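Local coordinates for putative protease (Parabacteroides distasonis ATCC 8503, PDB 3KD4), which is probably an exported protease, whose substrate and catalytic activity are not known, at residues A88-Y93 with S282-P287; A301-E306 with A332-K337; A309-H314 with K354-S359; M437-S442 with R500-S505. One frame throughout, in Å; residues are numbered along the deposited sequence. Where two conformers were deposited one is given.

Contact 1: A88-Y93 with S282-P287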
loop_
_atom_site.group_PDB
_atom_site.type_symbol
_atom_site.label_atom_id
_atom_site.label_comp_id
_atom_site.label_asym_id
_atom_site.label_seq_id
_atom_site.Cartn_x
_atom_site.Cartn_y
_atom_site.Cartn_z
ATOM N N ALA A 88 -15.540 -4.121 -9.436
ATOM C CA ALA A 88 -16.330 -5.335 -9.714
ATOM C C ALA A 88 -17.259 -5.660 -8.530
ATOM O O ALA A 88 -16.900 -5.448 -7.373
ATOM C CB ALA A 88 -15.415 -6.528 -10.015
ATOM N N ASP A 89 -18.456 -6.135 -8.856
ATOM C CA ASP A 89 -19.496 -6.499 -7.864
ATOM C C ASP A 89 -19.912 -5.359 -6.951
ATOM O O ASP A 89 -20.310 -5.621 -5.825
ATOM C CB ASP A 89 -19.045 -7.698 -6.984
ATOM C CG ASP A 89 -18.441 -8.830 -7.797
ATOM O OD1 ASP A 89 -19.118 -9.343 -8.711
ATOM O OD2 ASP A 89 -17.267 -9.189 -7.530
ATOM N N ALA A 90 -19.826 -4.106 -7.418
ATOM C CA ALA A 90 -20.068 -2.909 -6.576
ATOM C C ALA A 90 -20.977 -1.946 -7.342
ATOM O O ALA A 90 -20.503 -0.983 -7.973
ATOM C CB ALA A 90 -18.780 -2.242 -6.194
ATOM N N PRO A 91 -22.297 -2.213 -7.274
ATOM C CA PRO A 91 -23.320 -1.607 -8.098
ATOM C C PRO A 91 -23.315 -0.126 -8.120
ATOM O O PRO A 91 -23.560 0.463 -9.172
ATOM C CB PRO A 91 -24.605 -2.102 -7.456
ATOM C CG PRO A 91 -24.244 -3.460 -6.999
ATOM C CD PRO A 91 -22.857 -3.315 -6.464
ATOM N N ALA A 92 -23.055 0.486 -6.972
ATOM C CA ALA A 92 -23.029 1.937 -6.890
ATOM C C ALA A 92 -21.949 2.562 -7.779
ATOM O O ALA A 92 -22.053 3.744 -8.110
ATOM C CB ALA A 92 -22.820 2.385 -5.428
ATOM N N TYR A 93 -20.927 1.782 -8.146
ATOM C CA TYR A 93 -19.799 2.271 -8.957
ATOM C C TYR A 93 -19.724 1.672 -10.334
ATOM O O TYR A 93 -18.679 1.709 -10.995
ATOM C CB TYR A 93 -18.487 1.975 -8.236
ATOM C CG TYR A 93 -18.563 2.467 -6.857
ATOM C CD1 TYR A 93 -18.488 3.825 -6.584
ATOM C CD2 TYR A 93 -18.826 1.585 -5.809
ATOM C CE1 TYR A 93 -18.609 4.275 -5.327
ATOM C CE2 TYR A 93 -18.943 2.039 -4.544
ATOM C CZ TYR A 93 -18.835 3.374 -4.307
ATOM O OH TYR A 93 -18.944 3.811 -3.029
ATOM N N SER A 282 -26.114 -1.294 2.333
ATOM C CA SER A 282 -25.653 -1.972 1.117
ATOM C C SER A 282 -24.681 -3.106 1.357
ATOM O O SER A 282 -24.498 -3.942 0.475
ATOM C CB SER A 282 -25.013 -0.984 0.123
ATOM O OG SER A 282 -23.724 -0.572 0.541
ATOM N N ALA A 283 -24.018 -3.140 2.508
ATOM C CA ALA A 283 -23.067 -4.222 2.779
ATOM C C ALA A 283 -21.760 -4.228 1.947
ATOM O O ALA A 283 -21.048 -5.248 1.888
ATOM C CB ALA A 283 -23.768 -5.575 2.625
ATOM N N TYR A 284 -21.448 -3.126 1.284
ATOM C CA TYR A 284 -20.090 -2.914 0.793
ATOM C C TYR A 284 -19.795 -1.436 1.003
ATOM O O TYR A 284 -20.701 -0.631 1.088
ATOM C CB TYR A 284 -19.917 -3.334 -0.679
ATOM C CG TYR A 284 -20.781 -2.563 -1.641
ATOM C CD1 TYR A 284 -20.344 -1.386 -2.215
ATOM C CD2 TYR A 284 -22.044 -3.032 -1.986
ATOM C CE1 TYR A 284 -21.159 -0.672 -3.082
ATOM C CE2 TYR A 284 -22.846 -2.351 -2.856
ATOM C CZ TYR A 284 -22.414 -1.171 -3.403
ATOM O OH TYR A 284 -23.258 -0.505 -4.265
ATOM N N GLY A 285 -18.526 -1.091 1.121
ATOM C CA GLY A 285 -18.117 0.289 1.229
ATOM C C GLY A 285 -16.662 0.466 0.824
ATOM O O GLY A 285 -15.849 -0.454 0.922
ATOM N N THR A 286 -16.341 1.668 0.380
ATOM C CA THR A 286 -14.954 2.058 0.136
ATOM C C THR A 286 -14.292 2.201 1.488
ATOM O O THR A 286 -14.984 2.312 2.483
ATOM C CB THR A 286 -14.896 3.365 -0.618
ATOM O OG1 THR A 286 -15.355 4.425 0.233
ATOM C CG2 THR A 286 -15.762 3.280 -1.895
ATOM N N PRO A 287 -12.943 2.183 1.539
ATOM C CA PRO A 287 -12.256 2.423 2.804
ATOM C C PRO A 287 -12.728 3.689 3.514
ATOM O O PRO A 287 -12.904 3.684 4.725
ATOM C CB PRO A 287 -10.786 2.544 2.389
ATOM C CG PRO A 287 -10.699 1.615 1.174
ATOM C CD PRO A 287 -12.003 1.876 0.444
#
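Ala90 begins the contact by lying over one face of the Tyr284 ring. Its CA is 4.2 Å above the ring plane and displaced toward the rim. Its carbonyl turns back to accept Tyr93 N, which closes the tight bend through Pro91 and Ala92. Pro91 follows at the outer end of the same ring, where its CD is 3.7 Å from Tyr284 CE2. Ala92 provides the polar link: its backbone N donates to Tyr284 OH over 2.9 Å, at an angle of 150°. Tyr284 CG stands between its own backbone N and carbonyl carbon (chi1 62°), and this sends the ring out from the short strand to meet the bend. Tyr93 ends the walk. Tyr93 CE2 lies in the plane of the Tyr284 ring, at its edge, 3.8 Å from Tyr284 CE1. Tyr93 OH then reaches Thr286 CG2 at 3.4 Å, and it also makes weak hydrogen bonds to Glu289 and Arg274. A phenol thus grips the bend, and a methyl group packs against the second phenol.

The bend belongs to the loop between strands 79-82 and 97-102, in the DUF3857 region. Tyr284 lies on strand 284-285, which pairs in parallel with strand 260-261 and leaves helix 276-282. Thr286 is the N-cap of helix 287-300. Its side chain caps a backbone N in the first turn, and Glu289 bonds back to its backbone N, as in a capping box. The contact therefore ties the N-terminal region to the junction between two helices.

Contact 2: A301-E306 with A332-K337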
loop_
_atom_site.group_PDB
_atom_site.type_symbol
_atom_site.label_atom_id
_atom_site.label_comp_id
_atom_site.label_asym_id
_atom_site.label_seq_id
_atom_site.Cartn_x
_atom_site.Cartn_y
_atom_site.Cartn_z
ATOM N N ALA A 301 -22.234 5.605 20.043
ATOM C CA ALA A 301 -22.182 4.682 21.159
ATOM C C ALA A 301 -21.466 5.201 22.407
ATOM O O ALA A 301 -21.345 4.458 23.375
ATOM C CB ALA A 301 -21.548 3.361 20.718
ATOM N N GLY A 302 -21.014 6.455 22.410
ATOM C CA GLY A 302 -20.342 7.029 23.567
ATOM C C GLY A 302 -18.837 6.820 23.572
ATOM O O GLY A 302 -18.214 6.957 24.617
ATOM N N ILE A 303 -18.240 6.473 22.419
ATOM C CA ILE A 303 -16.771 6.285 22.329
ATOM C C ILE A 303 -16.220 7.418 21.468
ATOM O O ILE A 303 -16.436 7.457 20.238
ATOM C CB ILE A 303 -16.381 4.915 21.743
ATOM C CG1 ILE A 303 -17.079 3.782 22.505
ATOM C CG2 ILE A 303 -14.850 4.706 21.742
ATOM C CD1 ILE A 303 -16.626 3.602 23.939
ATOM N N PRO A 304 -15.532 8.376 22.104
ATOM C CA PRO A 304 -15.067 9.482 21.295
ATOM C C PRO A 304 -14.085 8.972 20.245
ATOM O O PRO A 304 -13.114 8.286 20.595
ATOM C CB PRO A 304 -14.407 10.405 22.321
ATOM C CG PRO A 304 -15.082 10.052 23.594
ATOM C CD PRO A 304 -15.254 8.597 23.536
ATOM N N SER A 305 -14.371 9.284 18.982
ATOM C CA SER A 305 -13.653 8.728 17.848
ATOM C C SER A 305 -13.464 9.752 16.732
ATOM O O SER A 305 -14.241 10.714 16.573
ATOM C CB SER A 305 -14.391 7.488 17.281
ATOM O OG SER A 305 -14.526 6.477 18.296
ATOM N N GLU A 306 -12.432 9.529 15.941
ATOM C CA GLU A 306 -12.131 10.384 14.789
ATOM C C GLU A 306 -11.476 9.586 13.662
ATOM O O GLU A 306 -10.704 8.657 13.923
ATOM C CB GLU A 306 -11.126 11.447 15.220
ATOM C CG GLU A 306 -11.664 12.815 15.448
ATOM C CD GLU A 306 -10.525 13.851 15.592
ATOM O OE1 GLU A 306 -9.801 13.767 16.591
ATOM O OE2 GLU A 306 -10.364 14.697 14.681
ATOM N N ALA A 332 -10.164 5.527 18.470
ATOM C CA ALA A 332 -11.238 5.402 19.476
ATOM C C ALA A 332 -10.649 5.575 20.871
ATOM O O ALA A 332 -9.675 4.925 21.224
ATOM C CB ALA A 332 -11.936 4.063 19.379
ATOM N N THR A 333 -11.235 6.464 21.658
ATOM C CA THR A 333 -10.753 6.689 23.025
ATOM C C THR A 333 -11.579 5.837 23.980
ATOM O O THR A 333 -12.775 6.064 24.112
ATOM C CB THR A 333 -10.872 8.143 23.411
ATOM O OG1 THR A 333 -10.202 8.915 22.418
ATOM C CG2 THR A 333 -10.240 8.407 24.799
ATOM N N VAL A 334 -10.940 4.847 24.593
ATOM C CA VAL A 334 -11.605 3.857 25.431
ATOM C C VAL A 334 -11.058 4.015 26.857
ATOM O O VAL A 334 -9.866 3.765 27.097
ATOM C CB VAL A 334 -11.335 2.446 24.883
ATOM C CG1 VAL A 334 -11.831 1.356 25.846
ATOM C CG2 VAL A 334 -11.936 2.296 23.441
ATOM N N ASP A 335 -11.898 4.475 27.786
ATOM C CA ASP A 335 -11.436 4.745 29.168
ATOM C C ASP A 335 -10.157 5.616 29.161
ATOM O O ASP A 335 -9.156 5.294 29.797
ATOM C CB ASP A 335 -11.175 3.437 29.928
ATOM C CG ASP A 335 -12.328 2.477 29.852
ATOM O OD1 ASP A 335 -13.506 2.922 29.949
ATOM O OD2 ASP A 335 -12.062 1.257 29.715
ATOM N N GLY A 336 -10.174 6.694 28.394
ATOM C CA GLY A 336 -9.064 7.652 28.435
ATOM C C GLY A 336 -7.806 7.241 27.671
ATOM O O GLY A 336 -6.793 7.957 27.730
ATOM N N LYS A 337 -7.859 6.104 26.972
ATOM C CA LYS A 337 -6.705 5.586 26.205
ATOM C C LYS A 337 -7.109 5.283 24.760
ATOM O O LYS A 337 -8.066 4.524 24.511
ATOM C CB LYS A 337 -6.154 4.301 26.813
ATOM C CG LYS A 337 -5.893 4.377 28.348
ATOM C CD LYS A 337 -5.166 3.124 28.858
ATOM C CE LYS A 337 -5.303 2.954 30.368
ATOM N NZ LYS A 337 -4.384 1.848 30.886
#
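Ile303 turns its CG2 branch against the strand ending at Val334, while Pro304 and Thr333 meet beside it. With CG1 beside the backbone N (chi1 -53°), Ile303 brings CG2 to the strand, 3.4 Å from Thr333 O and 3.8 Å from Ala332 CB. The same methyl is 4.1 Å from Val334 CG2, and it bridges two residues on the same side of the strand. The Pro304 ring meets the strand through CD, 3.6 Å from Thr333 O. The polar end of Thr333 is held by Asp338. The backbones of this pair are joined by Thr333 N donating to Pro304 O over 2.8 Å, in a nearly straight bond of 165°. Ser305 pairs with Ala332 as an antiparallel non-hydrogen-bonded pair, and its OG lies 3.7 Å from Ala332 CB. That hydroxyl donates back to Ile303 O at 2.9 Å, approaching from above the carbonyl plane. With an alanine here the hydroxyl is gone, and Ile303 O would probably lose this donor and the lead into the strand be less firmly held. Helix 244-258 packs on Ile303 and Val334, and helix 287-300 on Ser305. The chemistry is mostly apolar, with one backbone bond joining the lead-in of strand 305-312 to strand 327-334 and one hydroxyl bracing that lead-in.

Contact 3: A309-H314 with K354-S359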
loop_
_atom_site.group_PDB
_atom_site.type_symbol
_atom_site.label_atom_id
_atom_site.label_comp_id
_atom_site.label_asym_id
_atom_site.label_seq_id
_atom_site.Cartn_x
_atom_site.Cartn_y
_atom_site.Cartn_z
ATOM N N ALA A 309 -6.043 10.171 8.687
ATOM C CA ALA A 309 -5.389 10.010 7.407
ATOM C C ALA A 309 -3.916 9.646 7.641
ATOM O O ALA A 309 -3.257 10.223 8.512
ATOM C CB ALA A 309 -5.508 11.296 6.578
ATOM N N VAL A 310 -3.412 8.693 6.859
ATOM C CA VAL A 310 -2.021 8.263 6.934
ATOM C C VAL A 310 -1.305 8.661 5.656
ATOM O O VAL A 310 -1.735 8.287 4.540
ATOM C CB VAL A 310 -1.929 6.705 7.121
ATOM C CG1 VAL A 310 -0.469 6.242 7.347
ATOM C CG2 VAL A 310 -2.851 6.242 8.288
ATOM N N TYR A 311 -0.246 9.447 5.818
ATOM C CA TYR A 311 0.594 9.915 4.738
ATOM C C TYR A 311 1.971 9.284 4.834
ATOM O O TYR A 311 2.418 8.909 5.929
ATOM C CB TYR A 311 0.859 11.415 4.879
ATOM C CG TYR A 311 -0.333 12.310 4.771
ATOM C CD1 TYR A 311 -1.089 12.645 5.887
ATOM C CD2 TYR A 311 -0.703 12.827 3.549
ATOM C CE1 TYR A 311 -2.183 13.528 5.760
ATOM C CE2 TYR A 311 -1.764 13.668 3.430
ATOM C CZ TYR A 311 -2.496 14.016 4.524
ATOM O OH TYR A 311 -3.574 14.833 4.320
ATOM N N PRO A 312 2.690 9.241 3.704
ATOM C CA PRO A 312 4.103 8.896 3.757
ATOM C C PRO A 312 4.843 9.814 4.684
ATOM O O PRO A 312 4.519 11.012 4.810
ATOM C CB PRO A 312 4.588 9.086 2.314
ATOM C CG PRO A 312 3.361 9.001 1.473
ATOM C CD PRO A 312 2.208 9.479 2.330
ATOM N N GLY A 313 5.847 9.266 5.342
ATOM C CA GLY A 313 6.506 9.970 6.388
ATOM C C GLY A 313 7.413 11.093 5.944
ATOM O O GLY A 313 7.722 11.966 6.738
ATOM N N HIS A 314 7.841 11.136 4.707
ATOM C CA HIS A 314 8.781 12.146 4.224
ATOM C C HIS A 314 8.072 13.409 3.675
ATOM O O HIS A 314 8.712 14.319 3.229
ATOM C CB HIS A 314 9.666 11.516 3.122
ATOM C CG HIS A 314 8.905 11.041 1.917
ATOM N ND1 HIS A 314 8.459 9.740 1.772
ATOM C CD2 HIS A 314 8.532 11.692 0.785
ATOM C CE1 HIS A 314 7.839 9.617 0.609
ATOM N NE2 HIS A 314 7.868 10.787 -0.006
ATOM N N LYS A 354 3.226 9.458 8.643
ATOM C CA LYS A 354 2.673 10.620 9.325
ATOM C C LYS A 354 1.175 10.410 9.409
ATOM O O LYS A 354 0.514 10.175 8.396
ATOM C CB LYS A 354 3.020 11.894 8.558
ATOM C CG LYS A 354 4.328 12.527 8.998
ATOM C CD LYS A 354 4.798 13.634 8.044
ATOM C CE LYS A 354 6.205 14.124 8.420
ATOM N NZ LYS A 354 6.445 15.478 7.858
ATOM N N VAL A 355 0.645 10.476 10.613
ATOM C CA VAL A 355 -0.767 10.211 10.854
ATOM C C VAL A 355 -1.399 11.500 11.337
ATOM O O VAL A 355 -0.889 12.135 12.268
ATOM C CB VAL A 355 -0.923 9.079 11.859
ATOM C CG1 VAL A 355 -2.397 8.832 12.233
ATOM C CG2 VAL A 355 -0.239 7.833 11.300
ATOM N N VAL A 356 -2.469 11.920 10.673
ATOM C CA VAL A 356 -3.139 13.179 11.032
ATOM C C VAL A 356 -4.629 12.973 11.119
ATOM O O VAL A 356 -5.232 12.408 10.174
ATOM C CB VAL A 356 -2.840 14.270 9.993
ATOM C CG1 VAL A 356 -3.411 15.607 10.469
ATOM C CG2 VAL A 356 -1.346 14.371 9.703
ATOM N N SER A 357 -5.256 13.399 12.220
ATOM C CA SER A 357 -6.710 13.351 12.320
ATOM C C SER A 357 -7.362 14.339 11.309
ATOM O O SER A 357 -6.724 15.288 10.871
ATOM C CB SER A 357 -7.152 13.720 13.733
ATOM O OG SER A 357 -6.987 15.101 13.962
ATOM N N LEU A 358 -8.610 14.104 10.935
ATOM C CA LEU A 358 -9.342 15.027 10.039
ATOM C C LEU A 358 -9.588 16.421 10.618
ATOM O O LEU A 358 -9.797 17.380 9.867
ATOM C CB LEU A 358 -10.671 14.429 9.562
ATOM C CG LEU A 358 -10.621 13.139 8.721
ATOM C CD1 LEU A 358 -11.889 12.940 7.874
ATOM C CD2 LEU A 358 -9.396 13.019 7.852
ATOM N N SER A 359 -9.493 16.545 11.932
ATOM C CA SER A 359 -9.509 17.842 12.580
ATOM C C SER A 359 -8.108 18.441 12.581
ATOM O O SER A 359 -7.935 19.507 13.099
ATOM C CB SER A 359 -10.053 17.740 14.009
ATOM O OG SER A 359 -9.260 16.873 14.794
#
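Ala309 and Tyr311 each exchange two backbone hydrogen bonds with the facing strand. Ala309 pairs with Val356, and its N donates to Val356 O over 2.8 Å. Tyr311 pairs with Lys354, and its N reaches Lys354 O at 2.8 Å in an almost straight line of 176°. Lys354 O also lies at the edge of the Tyr311 ring, in its plane. Between these hydrogen-bonded pairs, Val310 and Val355 form a non-hydrogen-bonded pair. Here weaker CA-H...O contacts run from Val355 CA to Ala309 O and from Val310 CA to Lys354 O.

Apolar contacts lie on both faces. Val310 CG1 is 4.3 Å from Val355 CG2 on one. On the other, Tyr311 CG stands beside its backbone N (chi1 -64°), which brings the ring to Val356, with Tyr311 CE1 4.1 Å from Val356 CG2. Ala309 CB meets the end of Leu358, CD2, at 4.4 Å.

The Lys354 chain was modelled in two conformers, and its contacts are tentative. In one of them it runs extended beside residues 313-315, and NZ bonds Leu315 O.

Strand 305-312 is the middle of a five-stranded antiparallel sheet, between strands 327-334 and 353-357. Helix 211-222 covers the Tyr311 and Val356 face, where Leu215 also meets Leu358. On the Val310 and Val355 face, Val355 touches Ile365.

Contact 4: M437-S442 with R500-S505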
loop_
_atom_site.group_PDB
_atom_site.type_symbol
_atom_site.label_atom_id
_atom_site.label_comp_id
_atom_site.label_asym_id
_atom_site.label_seq_id
_atom_site.Cartn_x
_atom_site.Cartn_y
_atom_site.Cartn_z
HETATM N N MSE A 437 14.475 -44.487 21.064
HETATM C CA MSE A 437 15.112 -43.620 20.071
HETATM C C MSE A 437 16.127 -42.746 20.799
HETATM O O MSE A 437 15.903 -42.313 21.933
HETATM C CB MSE A 437 14.087 -42.772 19.330
HETATM C CG MSE A 437 13.229 -43.543 18.360
HETATM SE SE MSE A 437 12.240 -42.252 17.341
HETATM C CE MSE A 437 11.997 -43.193 15.669
ATOM N N LYS A 438 17.256 -42.503 20.152
ATOM C CA LYS A 438 18.341 -41.757 20.769
ATOM C C LYS A 438 18.559 -40.445 20.027
ATOM O O LYS A 438 18.719 -40.439 18.807
ATOM C CB LYS A 438 19.601 -42.615 20.730
ATOM C CG LYS A 438 20.867 -41.957 21.277
ATOM C CD LYS A 438 22.036 -42.966 21.341
ATOM C CE LYS A 438 21.707 -44.204 22.179
ATOM N NZ LYS A 438 22.800 -45.231 22.113
ATOM N N LEU A 439 18.580 -39.347 20.771
ATOM C CA LEU A 439 18.707 -38.021 20.174
ATOM C C LEU A 439 20.152 -37.820 19.773
ATOM O O LEU A 439 21.031 -37.838 20.615
ATOM C CB LEU A 439 18.273 -36.917 21.141
ATOM C CG LEU A 439 18.360 -35.484 20.588
ATOM C CD1 LEU A 439 17.345 -35.221 19.457
ATOM C CD2 LEU A 439 18.177 -34.519 21.729
ATOM N N GLN A 440 20.386 -37.615 18.490
ATOM C CA GLN A 440 21.753 -37.379 17.984
ATOM C C GLN A 440 22.091 -35.883 17.862
ATOM O O GLN A 440 23.224 -35.484 18.027
ATOM C CB GLN A 440 21.951 -38.118 16.669
ATOM C CG GLN A 440 21.955 -39.625 16.852
ATOM C CD GLN A 440 23.239 -40.148 17.472
ATOM O OE1 GLN A 440 24.176 -39.388 17.712
ATOM N NE2 GLN A 440 23.298 -41.463 17.711
ATOM N N THR A 441 21.094 -35.050 17.627
ATOM C CA THR A 441 21.269 -33.601 17.654
ATOM C C THR A 441 21.814 -33.096 18.980
ATOM O O THR A 441 21.332 -33.506 20.021
ATOM C CB THR A 441 19.913 -32.950 17.416
ATOM O OG1 THR A 441 19.401 -33.428 16.161
ATOM C CG2 THR A 441 20.017 -31.399 17.424
ATOM N N SER A 442 22.799 -32.204 18.954
ATOM C CA SER A 442 23.326 -31.599 20.200
ATOM C C SER A 442 22.221 -30.877 20.986
ATOM O O SER A 442 21.362 -30.250 20.396
ATOM C CB SER A 442 24.427 -30.588 19.875
ATOM O OG SER A 442 24.822 -29.824 21.011
ATOM N N ARG A 500 15.315 -26.665 12.017
ATOM C CA ARG A 500 14.166 -27.313 12.684
ATOM C C ARG A 500 14.271 -28.847 12.726
ATOM O O ARG A 500 13.299 -29.551 13.112
ATOM C CB ARG A 500 12.855 -26.901 11.972
ATOM C CG ARG A 500 12.405 -25.520 12.317
ATOM C CD ARG A 500 11.060 -25.145 11.669
ATOM N NE ARG A 500 11.185 -24.927 10.232
ATOM C CZ ARG A 500 10.789 -25.773 9.287
ATOM N NH1 ARG A 500 10.185 -26.916 9.563
ATOM N NH2 ARG A 500 10.976 -25.460 8.029
ATOM N N VAL A 501 15.420 -29.379 12.324
ATOM C CA VAL A 501 15.595 -30.816 12.298
ATOM C C VAL A 501 16.152 -31.329 13.621
ATOM O O VAL A 501 17.131 -30.779 14.143
ATOM C CB VAL A 501 16.525 -31.249 11.159
ATOM C CG1 VAL A 501 16.899 -32.728 11.303
ATOM C CG2 VAL A 501 15.858 -30.962 9.816
ATOM N N LEU A 502 15.537 -32.389 14.124
ATOM C CA LEU A 502 16.108 -33.234 15.179
ATOM C C LEU A 502 16.392 -34.603 14.552
ATOM O O LEU A 502 15.572 -35.152 13.807
ATOM C CB LEU A 502 15.153 -33.421 16.363
ATOM C CG LEU A 502 14.732 -32.186 17.166
ATOM C CD1 LEU A 502 13.722 -32.644 18.263
ATOM C CD2 LEU A 502 15.941 -31.482 17.759
ATOM N N LEU A 503 17.574 -35.122 14.820
ATOM C CA LEU A 503 18.000 -36.417 14.298
ATOM C C LEU A 503 18.032 -37.400 15.453
ATOM O O LEU A 503 18.542 -37.087 16.531
ATOM C CB LEU A 503 19.395 -36.305 13.672
ATOM C CG LEU A 503 20.017 -37.545 13.053
ATOM C CD1 LEU A 503 19.270 -38.010 11.776
ATOM C CD2 LEU A 503 21.527 -37.243 12.788
ATOM N N PHE A 504 17.460 -38.575 15.223
ATOM C CA PHE A 504 17.478 -39.668 16.194
ATOM C C PHE A 504 18.038 -40.911 15.552
ATOM O O PHE A 504 17.804 -41.166 14.364
ATOM C CB PHE A 504 16.061 -40.003 16.664
ATOM C CG PHE A 504 15.384 -38.892 17.413
ATOM C CD1 PHE A 504 14.705 -37.899 16.731
ATOM C CD2 PHE A 504 15.404 -38.870 18.796
ATOM C CE1 PHE A 504 14.058 -36.909 17.409
ATOM C CE2 PHE A 504 14.770 -37.871 19.489
ATOM C CZ PHE A 504 14.092 -36.886 18.794
ATOM N N SER A 505 18.775 -41.688 16.338
ATOM C CA SER A 505 19.178 -43.024 15.917
ATOM C C SER A 505 18.329 -44.012 16.701
ATOM O O SER A 505 17.828 -43.705 17.801
ATOM C CB SER A 505 20.676 -43.271 16.117
ATOM O OG SER A 505 21.037 -43.171 17.478
#
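Leu439 sets CG anti to its backbone N (chi1 -179°), which carries CD1 over one face of the Phe504 ring. This CH-pi contact has CD1 4.0 Å from the ring centroid. Gln440 bends at chi2 (-75°), and the bend brings NE2 within 2.8 Å of Ser505 OG. The hydroxyl lies in the plane of the amide, and the bond is straight. Met437, present as selenomethionine, adds an oblique Met-aromatic contact, its SE 5.1 Å from the Phe504 centroid.

Lys438 and Ser505 form a hydrogen-bonded antiparallel pair, with Lys438 N 2.7 Å from Ser505 O. Further along, Leu503 O accepts Gln440 N at 2.7 Å and, weakly, Thr441 N. Thr441 OG1 then accepts Leu503 N at 2.8 Å, so a side chain takes up the pairing where the strand has ended. A valine in place of Thr441 has no hydroxyl and would probably leave Leu503 N without its acceptor and the end of the pairing unfastened.

Strand 501-505 is the middle of a three-stranded antiparallel sheet, flanked by strands 389-393 and 438-439. Leu439, Leu502 and Phe504 all pack on strand 465-474 of a second sheet, consistent with the face-to-face layering of a beta sandwich, within the DUF3858 region.

Overall arrangement
Contacts 2 and 3 belong to one five-stranded antiparallel sheet and share strand 305-312, one near its start and the other near its end. Their centres are about 20 Å apart, and they touch, probably through a hydrogen bond between Glu306 and Ser359 whose modelled distance is doubtfully short. Their segments alternate along the chain. Contact 1 closes before them in sequence. Its centre is about 28 Å from that of contact 2 and about 25 Å from that of contact 3, and it joins the N-terminal region to the helical part of the middle region. Contact 4 comes last, more than 50 Å from the rest between centres, in the sandwich-like C-terminal region. This is consistent with three regions following one another.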